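Acyl-[acyl-carrier-protein]--UDP-N-acetylglucosamine O-acyltransferase (Acinetobacter baumannii, PDB 4E6U) transfers an acyl chain from acyl carrier protein to UDP-N-acetylglucosamine, an early step of lipid A synthesis in the lipopolysaccharide pathway. Local coordinates at residues Val105-Leu110 with Ala144-Ile149; Gly160-Cys165 with Ser259-Val264; Val183-Met188 with Ile253-Gln258; Arg218-Leu223 with Asp236-Glu241. One frame throughout, in Å; residues are numbered along the deposited sequence. Where two conformers were deposited one is given.

Interaction 1 of 4, residues Val105-Leu110 with Ala144-Ile149. With EDO (1,2-ethanediol), chain L.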
loop_
_atom_site.group_PDB
_atom_site.type_symbol
_atom_site.label_atom_id
_atom_site.label_comp_id
_atom_site.label_asym_id
_atom_site.label_seq_id
_atom_site.Cartn_x
_atom_site.Cartn_y
_atom_site.Cartn_z
ATOM N N VAL A 105 -6.355 25.314 -6.388
ATOM C CA VAL A 105 -6.861 26.437 -7.183
ATOM C C VAL A 105 -6.336 26.442 -8.612
ATOM O O VAL A 105 -6.989 26.993 -9.492
ATOM C CB VAL A 105 -6.648 27.810 -6.511
ATOM C CG1 VAL A 105 -7.471 27.890 -5.227
ATOM C CG2 VAL A 105 -5.166 28.098 -6.269
ATOM N N GLN A 106 -5.190 25.803 -8.833
ATOM C CA GLN A 106 -4.597 25.690 -10.177
ATOM C C GLN A 106 -5.481 24.926 -11.158
ATOM O O GLN A 106 -5.343 25.071 -12.372
ATOM C CB GLN A 106 -3.212 25.050 -10.114
ATOM C CG GLN A 106 -2.110 25.951 -9.536
ATOM C CD GLN A 106 -2.114 26.040 -8.012
ATOM O OE1 GLN A 106 -2.868 25.342 -7.331
ATOM N NE2 GLN A 106 -1.268 26.904 -7.470
ATOM N N ASP A 107 -6.372 24.086 -10.634
ATOM C CA ASP A 107 -7.332 23.374 -11.455
ATOM C C ASP A 107 -8.716 24.018 -11.292
ATOM O O ASP A 107 -8.978 25.066 -11.892
ATOM C CB ASP A 107 -7.302 21.870 -11.089
ATOM C CG ASP A 107 -7.977 20.979 -12.124
ATOM O OD1 ASP A 107 -8.877 21.441 -12.865
ATOM O OD2 ASP A 107 -7.622 19.778 -12.182
ATOM N N ASN A 108 -9.585 23.443 -10.465
ATOM C CA ASN A 108 -10.936 23.967 -10.258
ATOM C C ASN A 108 -11.343 23.930 -8.779
ATOM O O ASN A 108 -12.531 24.000 -8.447
ATOM C CB ASN A 108 -11.938 23.172 -11.113
ATOM C CG ASN A 108 -13.326 23.811 -11.172
ATOM O OD1 ASN A 108 -13.463 25.036 -11.227
ATOM N ND2 ASN A 108 -14.358 22.974 -11.167
ATOM N N ALA A 109 -10.343 23.788 -7.903
ATOM C CA ALA A 109 -10.559 23.881 -6.446
ATOM C C ALA A 109 -11.523 22.810 -5.932
ATOM O O ALA A 109 -12.202 23.005 -4.929
ATOM C CB ALA A 109 -11.026 25.298 -6.061
ATOM N N LEU A 110 -11.553 21.668 -6.605
ATOM C CA LEU A 110 -12.566 20.653 -6.292
ATOM C C LEU A 110 -12.117 19.250 -6.653
ATOM O O LEU A 110 -11.740 18.958 -7.788
ATOM C CB LEU A 110 -13.885 20.974 -7.015
ATOM C CG LEU A 110 -15.032 19.975 -6.835
ATOM C CD1 LEU A 110 -15.524 19.978 -5.405
ATOM C CD2 LEU A 110 -16.176 20.313 -7.808
ATOM N N ALA A 144 -3.545 9.418 -8.483
ATOM C CA ALA A 144 -2.798 10.657 -8.326
ATOM C C ALA A 144 -3.597 11.878 -8.801
ATOM O O ALA A 144 -4.754 11.776 -9.201
ATOM C CB ALA A 144 -1.436 10.553 -9.035
ATOM N N GLY A 145 -2.960 13.038 -8.721
ATOM C CA GLY A 145 -3.671 14.294 -8.935
ATOM C C GLY A 145 -4.321 14.468 -10.291
ATOM O O GLY A 145 -3.767 14.071 -11.312
ATOM N N HIS A 146 -5.488 15.103 -10.302
ATOM C CA HIS A 146 -6.166 15.514 -11.548
ATOM C C HIS A 146 -6.595 14.357 -12.436
ATOM O O HIS A 146 -6.841 14.545 -13.627
ATOM C CB HIS A 146 -5.302 16.493 -12.403
ATOM C CG HIS A 146 -4.577 17.540 -11.613
ATOM N ND1 HIS A 146 -5.115 18.782 -11.351
ATOM C CD2 HIS A 146 -3.338 17.546 -11.068
ATOM C CE1 HIS A 146 -4.244 19.503 -10.666
ATOM N NE2 HIS A 146 -3.159 18.775 -10.477
ATOM N N VAL A 147 -6.690 13.154 -11.881
ATOM C CA VAL A 147 -7.138 12.002 -12.649
ATOM C C VAL A 147 -8.651 12.017 -12.814
ATOM O O VAL A 147 -9.397 12.326 -11.862
ATOM C CB VAL A 147 -6.669 10.660 -11.979
ATOM C CG1 VAL A 147 -7.348 9.438 -12.590
ATOM C CG2 VAL A 147 -5.165 10.525 -12.084
ATOM N N HIS A 148 -9.130 11.694 -14.012
ATOM C CA HIS A 148 -10.560 11.601 -14.253
ATOM C C HIS A 148 -10.933 10.154 -14.521
ATOM O O HIS A 148 -10.384 9.529 -15.431
ATOM C CB HIS A 148 -10.987 12.511 -15.424
ATOM C CG HIS A 148 -10.760 13.974 -15.176
ATOM N ND1 HIS A 148 -11.002 14.935 -16.139
ATOM C CD2 HIS A 148 -10.317 14.648 -14.085
ATOM C CE1 HIS A 148 -10.703 16.128 -15.655
ATOM N NE2 HIS A 148 -10.289 15.982 -14.408
ATOM N N ILE A 149 -11.845 9.622 -13.710
ATOM C CA ILE A 149 -12.356 8.258 -13.821
ATOM C C ILE A 149 -13.840 8.351 -14.169
ATOM O O ILE A 149 -14.591 9.128 -13.559
ATOM C CB ILE A 149 -12.159 7.462 -12.501
ATOM C CG1 ILE A 149 -10.756 7.674 -11.889
ATOM C CG2 ILE A 149 -12.536 5.997 -12.691
ATOM C CD1 ILE A 149 -9.701 6.651 -12.294
HETATM C C1 EDO L . -15.051 11.959 -16.396
HETATM O O1 EDO L . -14.945 10.632 -16.934
HETATM C C2 EDO L . -15.102 11.913 -14.870
HETATM O O2 EDO L . -16.219 11.122 -14.431
HETATM O O HOH W 1 -9.716 17.987 -12.312
#

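Interaction 2 of 4, residues Gly160-Cys165 with Ser259-Val264. With EDO (1,2-ethanediol), chain I.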
loop_
_atom_site.group_PDB
_atom_site.type_symbol
_atom_site.label_atom_id
_atom_site.label_comp_id
_atom_site.label_asym_id
_atom_site.label_seq_id
_atom_site.Cartn_x
_atom_site.Cartn_y
_atom_site.Cartn_z
ATOM N N GLY A 160 -1.535 1.869 -9.366
ATOM C CA GLY A 160 -1.327 3.310 -9.305
ATOM C C GLY A 160 -1.696 3.946 -10.621
ATOM O O GLY A 160 -1.373 3.419 -11.695
ATOM N N ILE A 161 -2.359 5.090 -10.546
ATOM C CA ILE A 161 -2.726 5.852 -11.730
ATOM C C ILE A 161 -2.037 7.201 -11.673
ATOM O O ILE A 161 -2.269 7.985 -10.770
ATOM C CB ILE A 161 -4.235 6.010 -11.839
ATOM C CG1 ILE A 161 -4.900 4.628 -11.789
ATOM C CG2 ILE A 161 -4.593 6.764 -13.148
ATOM C CD1 ILE A 161 -6.391 4.663 -11.664
ATOM N N HIS A 162 -1.178 7.458 -12.655
ATOM C CA HIS A 162 -0.366 8.673 -12.743
ATOM C C HIS A 162 -1.208 9.941 -12.919
ATOM O O HIS A 162 -2.290 9.907 -13.505
ATOM C CB HIS A 162 0.590 8.512 -13.946
ATOM C CG HIS A 162 1.692 9.531 -14.027
ATOM N ND1 HIS A 162 1.550 10.747 -14.667
ATOM C CD2 HIS A 162 2.975 9.482 -13.596
ATOM C CE1 HIS A 162 2.694 11.412 -14.600
ATOM N NE2 HIS A 162 3.574 10.668 -13.955
ATOM N N GLN A 163 -0.685 11.052 -12.412
ATOM C CA GLN A 163 -1.362 12.363 -12.534
ATOM C C GLN A 163 -1.837 12.663 -13.954
ATOM O O GLN A 163 -1.160 12.329 -14.944
ATOM C CB GLN A 163 -0.466 13.496 -12.017
ATOM C CG GLN A 163 0.875 13.578 -12.729
ATOM C CD GLN A 163 1.703 14.810 -12.378
ATOM O OE1 GLN A 163 1.302 15.643 -11.575
ATOM N NE2 GLN A 163 2.872 14.919 -12.997
ATOM N N PHE A 164 -3.027 13.246 -14.040
ATOM C CA PHE A 164 -3.634 13.726 -15.294
ATOM C C PHE A 164 -4.165 12.640 -16.209
ATOM O O PHE A 164 -4.771 12.946 -17.242
ATOM C CB PHE A 164 -2.701 14.670 -16.083
ATOM C CG PHE A 164 -2.375 15.929 -15.350
ATOM C CD1 PHE A 164 -3.312 16.956 -15.275
ATOM C CD2 PHE A 164 -1.144 16.090 -14.731
ATOM C CE1 PHE A 164 -3.007 18.141 -14.590
ATOM C CE2 PHE A 164 -0.846 17.261 -14.040
ATOM C CZ PHE A 164 -1.783 18.274 -13.974
ATOM N N CYS A 165 -3.984 11.373 -15.849
ATOM C CA CYS A 165 -4.554 10.307 -16.666
ATOM C C CYS A 165 -6.083 10.286 -16.653
ATOM O O CYS A 165 -6.726 10.787 -15.714
ATOM C CB CYS A 165 -4.030 8.945 -16.218
ATOM S SG CYS A 165 -2.294 8.663 -16.618
ATOM N N SER A 259 -7.986 12.753 -24.702
ATOM C CA SER A 259 -6.698 12.383 -24.130
ATOM C C SER A 259 -5.696 13.538 -24.072
ATOM O O SER A 259 -5.554 14.286 -25.033
ATOM C CB SER A 259 -6.100 11.219 -24.919
ATOM O OG SER A 259 -4.859 10.814 -24.364
ATOM N N GLU A 260 -5.018 13.676 -22.933
ATOM C CA GLU A 260 -3.937 14.648 -22.775
ATOM C C GLU A 260 -2.571 13.973 -22.686
ATOM O O GLU A 260 -1.572 14.506 -23.163
ATOM C CB GLU A 260 -4.182 15.529 -21.546
ATOM C CG GLU A 260 -5.239 16.600 -21.786
ATOM C CD GLU A 260 -5.536 17.458 -20.566
ATOM O OE1 GLU A 260 -6.546 18.197 -20.623
ATOM O OE2 GLU A 260 -4.780 17.405 -19.559
ATOM N N ARG A 261 -2.529 12.791 -22.083
ATOM C CA ARG A 261 -1.262 12.098 -21.885
ATOM C C ARG A 261 -0.980 11.067 -22.964
ATOM O O ARG A 261 0.045 10.379 -22.917
ATOM C CB ARG A 261 -1.236 11.450 -20.508
ATOM C CG ARG A 261 -1.113 12.482 -19.408
ATOM C CD ARG A 261 -0.891 11.849 -18.061
ATOM N NE ARG A 261 0.260 10.945 -18.035
ATOM C CZ ARG A 261 1.529 11.321 -17.900
ATOM N NH1 ARG A 261 1.855 12.609 -17.789
ATOM N NH2 ARG A 261 2.485 10.397 -17.888
ATOM N N GLY A 262 -1.882 10.964 -23.938
ATOM C CA GLY A 262 -1.833 9.849 -24.866
ATOM C C GLY A 262 -2.450 8.622 -24.205
ATOM O O GLY A 262 -2.931 8.703 -23.076
ATOM N N ILE A 263 -2.428 7.487 -24.895
ATOM C CA ILE A 263 -3.108 6.281 -24.403
ATOM C C ILE A 263 -2.162 5.092 -24.144
ATOM O O ILE A 263 -1.081 5.007 -24.742
ATOM C CB ILE A 263 -4.298 5.885 -25.326
ATOM C CG1 ILE A 263 -3.796 5.505 -26.720
ATOM C CG2 ILE A 263 -5.339 7.025 -25.413
ATOM C CD1 ILE A 263 -4.856 4.834 -27.580
ATOM N N VAL A 264 -2.571 4.188 -23.251
ATOM C CA VAL A 264 -1.793 2.993 -22.873
ATOM C C VAL A 264 -1.789 1.939 -23.970
ATOM O O VAL A 264 -2.845 1.579 -24.493
ATOM C CB VAL A 264 -2.324 2.305 -21.574
ATOM C CG1 VAL A 264 -2.121 3.181 -20.365
ATOM C CG2 VAL A 264 -3.796 1.887 -21.718
HETATM C C1 EDO I . 4.969 14.017 -15.903
HETATM O O1 EDO I . 3.665 14.558 -15.666
HETATM C C2 EDO I . 5.136 13.741 -17.391
HETATM O O2 EDO I . 5.363 12.342 -17.591
HETATM O O HOH W 2 -4.796 12.441 -20.083
HETATM O O HOH W 3 -5.639 15.550 -17.820
#

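Interaction 3 of 4, residues Val183-Met188 with Ile253-Gln258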
loop_
_atom_site.group_PDB
_atom_site.type_symbol
_atom_site.label_atom_id
_atom_site.label_comp_id
_atom_site.label_asym_id
_atom_site.label_seq_id
_atom_site.Cartn_x
_atom_site.Cartn_y
_atom_site.Cartn_z
ATOM N N VAL A 183 -6.587 5.255 -20.297
ATOM C CA VAL A 183 -7.184 3.965 -20.595
ATOM C C VAL A 183 -8.557 4.221 -21.182
ATOM O O VAL A 183 -9.463 4.671 -20.486
ATOM C CB VAL A 183 -7.272 3.056 -19.348
ATOM C CG1 VAL A 183 -7.911 1.704 -19.694
ATOM C CG2 VAL A 183 -5.877 2.848 -18.759
ATOM N N PRO A 184 -8.726 3.942 -22.478
ATOM C CA PRO A 184 -10.003 4.260 -23.106
ATOM C C PRO A 184 -11.170 3.411 -22.619
ATOM O O PRO A 184 -10.976 2.359 -21.977
ATOM C CB PRO A 184 -9.725 3.992 -24.602
ATOM C CG PRO A 184 -8.270 4.123 -24.736
ATOM C CD PRO A 184 -7.703 3.548 -23.465
ATOM N N ALA A 185 -12.378 3.869 -22.940
ATOM C CA ALA A 185 -13.613 3.175 -22.599
ATOM C C ALA A 185 -13.548 1.724 -23.023
ATOM O O ALA A 185 -13.036 1.414 -24.111
ATOM C CB ALA A 185 -14.821 3.866 -23.263
ATOM N N TYR A 186 -14.044 0.824 -22.169
ATOM C CA TYR A 186 -14.105 -0.626 -22.432
ATOM C C TYR A 186 -12.772 -1.373 -22.433
ATOM O O TYR A 186 -12.768 -2.586 -22.596
ATOM C CB TYR A 186 -14.787 -0.958 -23.775
ATOM C CG TYR A 186 -16.002 -0.157 -24.110
ATOM C CD1 TYR A 186 -17.171 -0.279 -23.365
ATOM C CD2 TYR A 186 -15.993 0.716 -25.204
ATOM C CE1 TYR A 186 -18.306 0.460 -23.684
ATOM C CE2 TYR A 186 -17.112 1.453 -25.535
ATOM C CZ TYR A 186 -18.267 1.325 -24.777
ATOM O OH TYR A 186 -19.375 2.060 -25.124
ATOM N N VAL A 187 -11.649 -0.682 -22.257
ATOM C CA VAL A 187 -10.349 -1.323 -22.448
ATOM C C VAL A 187 -9.857 -2.051 -21.193
ATOM O O VAL A 187 -10.050 -1.565 -20.070
ATOM C CB VAL A 187 -9.295 -0.312 -22.985
ATOM C CG1 VAL A 187 -7.898 -0.888 -22.963
ATOM C CG2 VAL A 187 -9.663 0.120 -24.435
ATOM N N MET A 188 -9.264 -3.224 -21.389
ATOM C CA MET A 188 -8.565 -3.947 -20.332
ATOM C C MET A 188 -7.104 -3.584 -20.428
ATOM O O MET A 188 -6.494 -3.781 -21.483
ATOM C CB MET A 188 -8.723 -5.450 -20.517
ATOM C CG MET A 188 -10.112 -5.864 -20.868
ATOM S SD MET A 188 -10.660 -7.473 -20.260
ATOM C CE MET A 188 -10.251 -7.382 -18.512
ATOM N N ILE A 253 -14.281 6.923 -29.121
ATOM C CA ILE A 253 -13.928 8.156 -29.801
ATOM C C ILE A 253 -13.660 9.281 -28.792
ATOM O O ILE A 253 -12.642 9.955 -28.870
ATOM C CB ILE A 253 -15.012 8.562 -30.827
ATOM C CG1 ILE A 253 -15.024 7.549 -31.986
ATOM C CG2 ILE A 253 -14.742 9.965 -31.355
ATOM C CD1 ILE A 253 -16.266 7.627 -32.877
ATOM N N ASP A 254 -14.553 9.418 -27.811
ATOM C CA ASP A 254 -14.400 10.422 -26.760
ATOM C C ASP A 254 -13.075 10.243 -26.022
ATOM O O ASP A 254 -12.364 11.204 -25.785
ATOM C CB ASP A 254 -15.537 10.339 -25.737
ATOM C CG ASP A 254 -16.892 10.765 -26.287
ATOM O OD1 ASP A 254 -16.969 11.472 -27.328
ATOM O OD2 ASP A 254 -17.897 10.388 -25.641
ATOM N N SER A 255 -12.741 9.002 -25.649
ATOM C CA SER A 255 -11.454 8.742 -24.990
ATOM C C SER A 255 -10.275 9.298 -25.781
ATOM O O SER A 255 -9.374 9.927 -25.231
ATOM C CB SER A 255 -11.240 7.238 -24.798
ATOM O OG SER A 255 -12.215 6.676 -23.944
ATOM N N LEU A 256 -10.268 9.028 -27.084
ATOM C CA LEU A 256 -9.135 9.421 -27.899
ATOM C C LEU A 256 -9.099 10.924 -28.147
ATOM O O LEU A 256 -8.032 11.522 -28.167
ATOM C CB LEU A 256 -9.141 8.640 -29.209
ATOM C CG LEU A 256 -8.358 7.306 -29.174
ATOM C CD1 LEU A 256 -8.718 6.349 -28.012
ATOM C CD2 LEU A 256 -8.551 6.608 -30.510
ATOM N N GLU A 257 -10.277 11.529 -28.269
ATOM C CA GLU A 257 -10.363 12.975 -28.479
ATOM C C GLU A 257 -10.005 13.763 -27.222
ATOM O O GLU A 257 -9.453 14.857 -27.301
ATOM C CB GLU A 257 -11.758 13.352 -28.979
ATOM C CG GLU A 257 -11.991 12.822 -30.398
ATOM C CD GLU A 257 -13.273 13.276 -31.065
ATOM O OE1 GLU A 257 -14.293 13.519 -30.383
ATOM O OE2 GLU A 257 -13.251 13.366 -32.316
ATOM N N GLN A 258 -10.289 13.184 -26.057
ATOM C CA GLN A 258 -10.113 13.903 -24.787
ATOM C C GLN A 258 -8.740 13.702 -24.164
ATOM O O GLN A 258 -8.355 14.408 -23.224
ATOM C CB GLN A 258 -11.213 13.498 -23.808
ATOM C CG GLN A 258 -12.573 14.035 -24.200
ATOM C CD GLN A 258 -13.721 13.360 -23.472
ATOM O OE1 GLN A 258 -13.517 12.463 -22.641
ATOM N NE2 GLN A 258 -14.939 13.779 -23.784
#

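Interaction 4 of 4, residues Arg218-Leu223 with Asp236-Glu241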
loop_
_atom_site.group_PDB
_atom_site.type_symbol
_atom_site.label_atom_id
_atom_site.label_comp_id
_atom_site.label_asym_id
_atom_site.label_seq_id
_atom_site.Cartn_x
_atom_site.Cartn_y
_atom_site.Cartn_z
ATOM N N ARG A 218 -14.575 -4.593 -30.911
ATOM C CA ARG A 218 -13.350 -5.346 -31.179
ATOM C C ARG A 218 -12.629 -4.823 -32.421
ATOM O O ARG A 218 -11.406 -4.708 -32.428
ATOM C CB ARG A 218 -13.642 -6.835 -31.305
ATOM C CG ARG A 218 -14.076 -7.451 -29.973
ATOM C CD ARG A 218 -14.588 -8.859 -30.121
ATOM N NE ARG A 218 -13.503 -9.808 -30.334
ATOM C CZ ARG A 218 -13.597 -11.114 -30.093
ATOM N NH1 ARG A 218 -14.730 -11.627 -29.620
ATOM N NH2 ARG A 218 -12.556 -11.907 -30.325
ATOM N N GLU A 219 -13.398 -4.479 -33.455
ATOM C CA GLU A 219 -12.805 -3.882 -34.655
ATOM C C GLU A 219 -12.218 -2.515 -34.342
ATOM O O GLU A 219 -11.113 -2.191 -34.779
ATOM C CB GLU A 219 -13.840 -3.765 -35.781
ATOM C CG GLU A 219 -14.363 -5.104 -36.303
ATOM C CD GLU A 219 -15.517 -4.937 -37.278
ATOM O OE1 GLU A 219 -15.703 -5.840 -38.122
ATOM O OE2 GLU A 219 -16.229 -3.908 -37.210
ATOM N N ALA A 220 -12.937 -1.736 -33.525
ATOM C CA ALA A 220 -12.433 -0.451 -33.099
ATOM C C ALA A 220 -11.120 -0.594 -32.328
ATOM O O ALA A 220 -10.178 0.176 -32.534
ATOM C CB ALA A 220 -13.494 0.286 -32.258
ATOM N N TYR A 221 -11.072 -1.599 -31.446
ATOM C CA TYR A 221 -9.859 -1.896 -30.689
ATOM C C TYR A 221 -8.691 -2.182 -31.644
ATOM O O TYR A 221 -7.589 -1.664 -31.463
ATOM C CB TYR A 221 -10.096 -3.078 -29.732
ATOM C CG TYR A 221 -8.877 -3.388 -28.908
ATOM C CD1 TYR A 221 -8.738 -2.860 -27.624
ATOM C CD2 TYR A 221 -7.849 -4.173 -29.416
ATOM C CE1 TYR A 221 -7.599 -3.121 -26.857
ATOM C CE2 TYR A 221 -6.702 -4.438 -28.656
ATOM C CZ TYR A 221 -6.598 -3.909 -27.379
ATOM O OH TYR A 221 -5.461 -4.164 -26.635
ATOM N N LYS A 222 -8.935 -3.009 -32.657
ATOM C CA LYS A 222 -7.881 -3.318 -33.609
ATOM C C LYS A 222 -7.390 -2.070 -34.330
ATOM O O LYS A 222 -6.177 -1.894 -34.513
ATOM C CB LYS A 222 -8.360 -4.331 -34.633
ATOM C CG LYS A 222 -8.563 -5.739 -34.121
ATOM C CD LYS A 222 -9.116 -6.597 -35.248
ATOM C CE LYS A 222 -8.514 -7.974 -35.253
ATOM N NZ LYS A 222 -8.674 -8.609 -36.591
ATOM N N LEU A 223 -8.323 -1.205 -34.745
ATOM C CA LEU A 223 -7.928 0.063 -35.363
ATOM C C LEU A 223 -7.063 0.942 -34.477
ATOM O O LEU A 223 -6.094 1.542 -34.935
ATOM C CB LEU A 223 -9.153 0.845 -35.840
ATOM C CG LEU A 223 -9.855 0.247 -37.067
ATOM C CD1 LEU A 223 -11.281 0.731 -37.120
ATOM C CD2 LEU A 223 -9.098 0.608 -38.364
ATOM N N ASP A 236 -11.113 8.446 -37.252
ATOM C CA ASP A 236 -11.737 8.597 -38.573
ATOM C C ASP A 236 -12.304 7.264 -39.049
ATOM O O ASP A 236 -13.411 7.194 -39.607
ATOM C CB ASP A 236 -10.734 9.144 -39.597
ATOM C CG ASP A 236 -10.392 10.614 -39.390
ATOM O OD1 ASP A 236 -11.212 11.357 -38.796
ATOM O OD2 ASP A 236 -9.300 11.028 -39.834
ATOM N N GLN A 237 -11.563 6.176 -38.847
ATOM C CA GLN A 237 -12.041 4.859 -39.268
ATOM C C GLN A 237 -13.234 4.372 -38.468
ATOM O O GLN A 237 -14.159 3.765 -39.018
ATOM C CB GLN A 237 -10.910 3.825 -39.223
ATOM C CG GLN A 237 -9.761 4.146 -40.197
ATOM C CD GLN A 237 -10.255 4.352 -41.622
ATOM O OE1 GLN A 237 -11.069 3.566 -42.123
ATOM N NE2 GLN A 237 -9.771 5.416 -42.273
ATOM N N ILE A 238 -13.230 4.649 -37.163
ATOM C CA ILE A 238 -14.346 4.239 -36.318
ATOM C C ILE A 238 -15.617 5.004 -36.717
ATOM O O ILE A 238 -16.692 4.415 -36.839
ATOM C CB ILE A 238 -14.000 4.413 -34.811
ATOM C CG1 ILE A 238 -12.861 3.463 -34.433
ATOM C CG2 ILE A 238 -15.210 4.104 -33.934
ATOM C CD1 ILE A 238 -12.187 3.819 -33.092
ATOM N N LYS A 239 -15.459 6.304 -36.949
ATOM C CA LYS A 239 -16.577 7.153 -37.389
ATOM C C LYS A 239 -17.177 6.670 -38.701
ATOM O O LYS A 239 -18.398 6.592 -38.840
ATOM C CB LYS A 239 -16.115 8.593 -37.573
ATOM C CG LYS A 239 -15.984 9.392 -36.312
ATOM C CD LYS A 239 -15.696 10.849 -36.666
ATOM C CE LYS A 239 -15.539 11.714 -35.435
ATOM N NZ LYS A 239 -15.183 13.113 -35.820
ATOM N N SER A 240 -16.313 6.340 -39.659
ATOM C CA SER A 240 -16.729 5.907 -41.003
ATOM C C SER A 240 -17.497 4.596 -40.978
ATOM O O SER A 240 -18.610 4.480 -41.532
ATOM C CB SER A 240 -15.468 5.740 -41.895
ATOM O OG SER A 240 -15.802 5.329 -43.226
ATOM N N GLU A 241 -16.902 3.592 -40.343
ATOM C CA GLU A 241 -17.313 2.222 -40.555
ATOM C C GLU A 241 -18.042 1.549 -39.402
ATOM O O GLU A 241 -18.734 0.554 -39.609
ATOM C CB GLU A 241 -16.108 1.356 -40.957
ATOM C CG GLU A 241 -15.398 1.805 -42.246
ATOM C CD GLU A 241 -16.306 1.749 -43.462
ATOM O OE1 GLU A 241 -16.765 0.654 -43.841
ATOM O OE2 GLU A 241 -16.557 2.811 -44.001
#

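Interaction 1 of 4, residues Val105-Leu110 with Ala144-Ile149
Two first torsions bring Asp107 and His146 together: Asp107 has CG trans to its backbone N (chi1 -164°), while His146 carries its ring beside its own backbone N. The two side chains lie alongside, pointing opposite ways, and ND1 of His146 gives its N-H to Asp107 OD2 at 2.8 Å. The bond is almost straight, 176° at the hydrogen. OD2 lies in the plane of the imidazole and is met on its anti side, somewhat out of the carboxylate plane; ring and carboxylate are turned only 22° apart.

Behind His146 stands the left-handed parallel beta-helix of the hexapeptide acyltransferases. The residue sits at a corner, in the type II turn from Ala144 to Val147 that leads into strand 148-149, and Asp107 reaches it from the loop between strands 99-101 and 110-113. Phe164, one coil further on, stacks on the imidazole, and His127 meets it edge-to-face, so ring contacts as well as the carboxylate restrict its rotation.

A water within hydrogen-bonding distance of Asp107 OD2 (2.8 Å) and of His148 NE2 (3.0 Å) bridges them, lying in the plane of the second imidazole.

Interaction 2 of 4, residues Gly160-Cys165 with Ser259-Val264
His162 and Arg261 meet ring against guanidinium: ND1 of His162 lies over the centre of the guanidinium, 3.3 Å from Arg261 CZ, and Arg261 NH2 comes over one face of the imidazole. The planes are 31° apart. A bend at chi3 (55°) turns the arginine's end toward this ring after its CD has passed close to Gln163 O, at 3.2 Å. Phe164 CB is 3.9 Å from Arg261 CD, and Cys165 SG stands 3.7 Å from Arg261 NE. This is the tight part, built on the type II turn from His162 to Cys165 at a corner of the left-handed beta-helix. The turn's histidine also gives its ND1 proton to Gln163 O.

The other side is wet. One water, 2.9 Å from Phe164 O, bridges that carbonyl to the backbone N of Glu260; a second links Phe164 O to Glu260 OE2. An ethanediol, probably from the crystallisation liquor, forms weak bonds with Gln163 NE2 and Arg261 NH2.

Arg261 NE bonds to Leu180 O. With no direct hydrogen bond between the segments, the C-terminal tail is held to the coil by van der Waals contact over the imidazole face, by water and by that carbonyl.

Interaction 3 of 4, residues Val183-Met188 with Ile253-Gln258
Ser255 meets the turn at Pro184 and Ala185 with both its hydroxyl and its CB. The polar part comes down to one direct hydrogen bond: Ala185 N donates to Ser255 OG over 3.0 Å, with 161° at the hydrogen. OG is placed for this by a first torsion that swings it away from the C=O and beside the backbone N (chi1 -63°). The same hydroxyl is hydrogen-bonded to Asp168 OD2, its strongest polar partner, and to Leu251 O one helical turn back; these two acceptors must share its single proton or take it in turn. The buried serine thus ties the turn, its own helix and a coil of the beta-helix to one another.

Apolar contacts lie beside that bond. Pro184 CB lies 3.6 Å from Ser255 CB, and the CA atoms of the two residues are 5.1 Å apart. Further round the ring, Pro184 CG touches Leu256 CD1 at 4.0 Å, the ring and the leucine branch meeting at a slant. Ala185 CB lies over one face of the Tyr186 ring, toward its rim.

Within the turn, Val187 N bonds to Pro184 O, closing a type II turn that runs into strand 187-191. Leu251 and Leu252 extend the apolar surface along helix 250-258. Beyond it Leu256 packs on Ile224 of helix 211-225 and Ile235 of helix 231-241, placing this contact where the beta-helix passes into the C-terminal helical domain.

Interaction 4 of 4, residues Arg218-Leu223 with Asp236-Glu241
Gln237 offers its CB to both methyls of Leu223, CD1 and CD2 each lying 3.8 Å away. The two side chains cross at about a right angle. The glutamine chain leaves on the side of its backbone N and then bends at chi2 (-54°), so the aliphatic root does the touching: CG reaches Leu223 CD2 at 4.0 Å, while the amide leads away from the partner helix.

Ile238 follows and carries the buried side of the contact. Its CG1 branch points opposite the carbonyl carbon (chi1 -65°) and extends through chi2 to CD1, which meets Ala220 CB at 3.9 Å. Leu223 CD1 packs on Ile238 CG1 at 4.1 Å, these two side chains running past one another in opposite senses. The small alanine lets the helices come near here, with CA atoms of Ala220 and Ile238 6.0 Å apart. Ile253 and Leu252 of helix 250-258 pack on Ile238 and Ala220 respectively, which makes this a seam of the three-helix bundle in the C-terminal domain.

At the last turn of helix 231-241, Ser240 OG bonds locally to Glu241 OE2. The short helical segments run roughly antiparallel, with 152° between their directions and axes 9.9 Å apart.

No hydrogen bond or salt bridge crosses between them. Between these two segments, cohesion thus falls to shape and to burial of methyl and methylene groups, with the polar end of Gln237 kept to the side.

Overall arrangement
Interactions 1 and 2 are surface contacts at successive corners of the beta-helix, and they touch: Gly145 O probably accepts from Phe164 N, and Ala144 N probably donates to Ile161 O. Both are polar, with histidines and bridging waters, but the first joins two beta-helix turns and the second brings in the C-terminal tail. Interaction 3 is buried, its centre about 11 Å from that of interaction 2, and they meet through Val264 on Val183 and Ile263 on Leu256 and Pro184. Interaction 4, partly buried and purely apolar, holds two helices of the terminal domain. Interactions 3 and 4 share an apolar junction where Ile253 packs on Ile238, so polar chemistry gives way to hydrocarbon toward the helices.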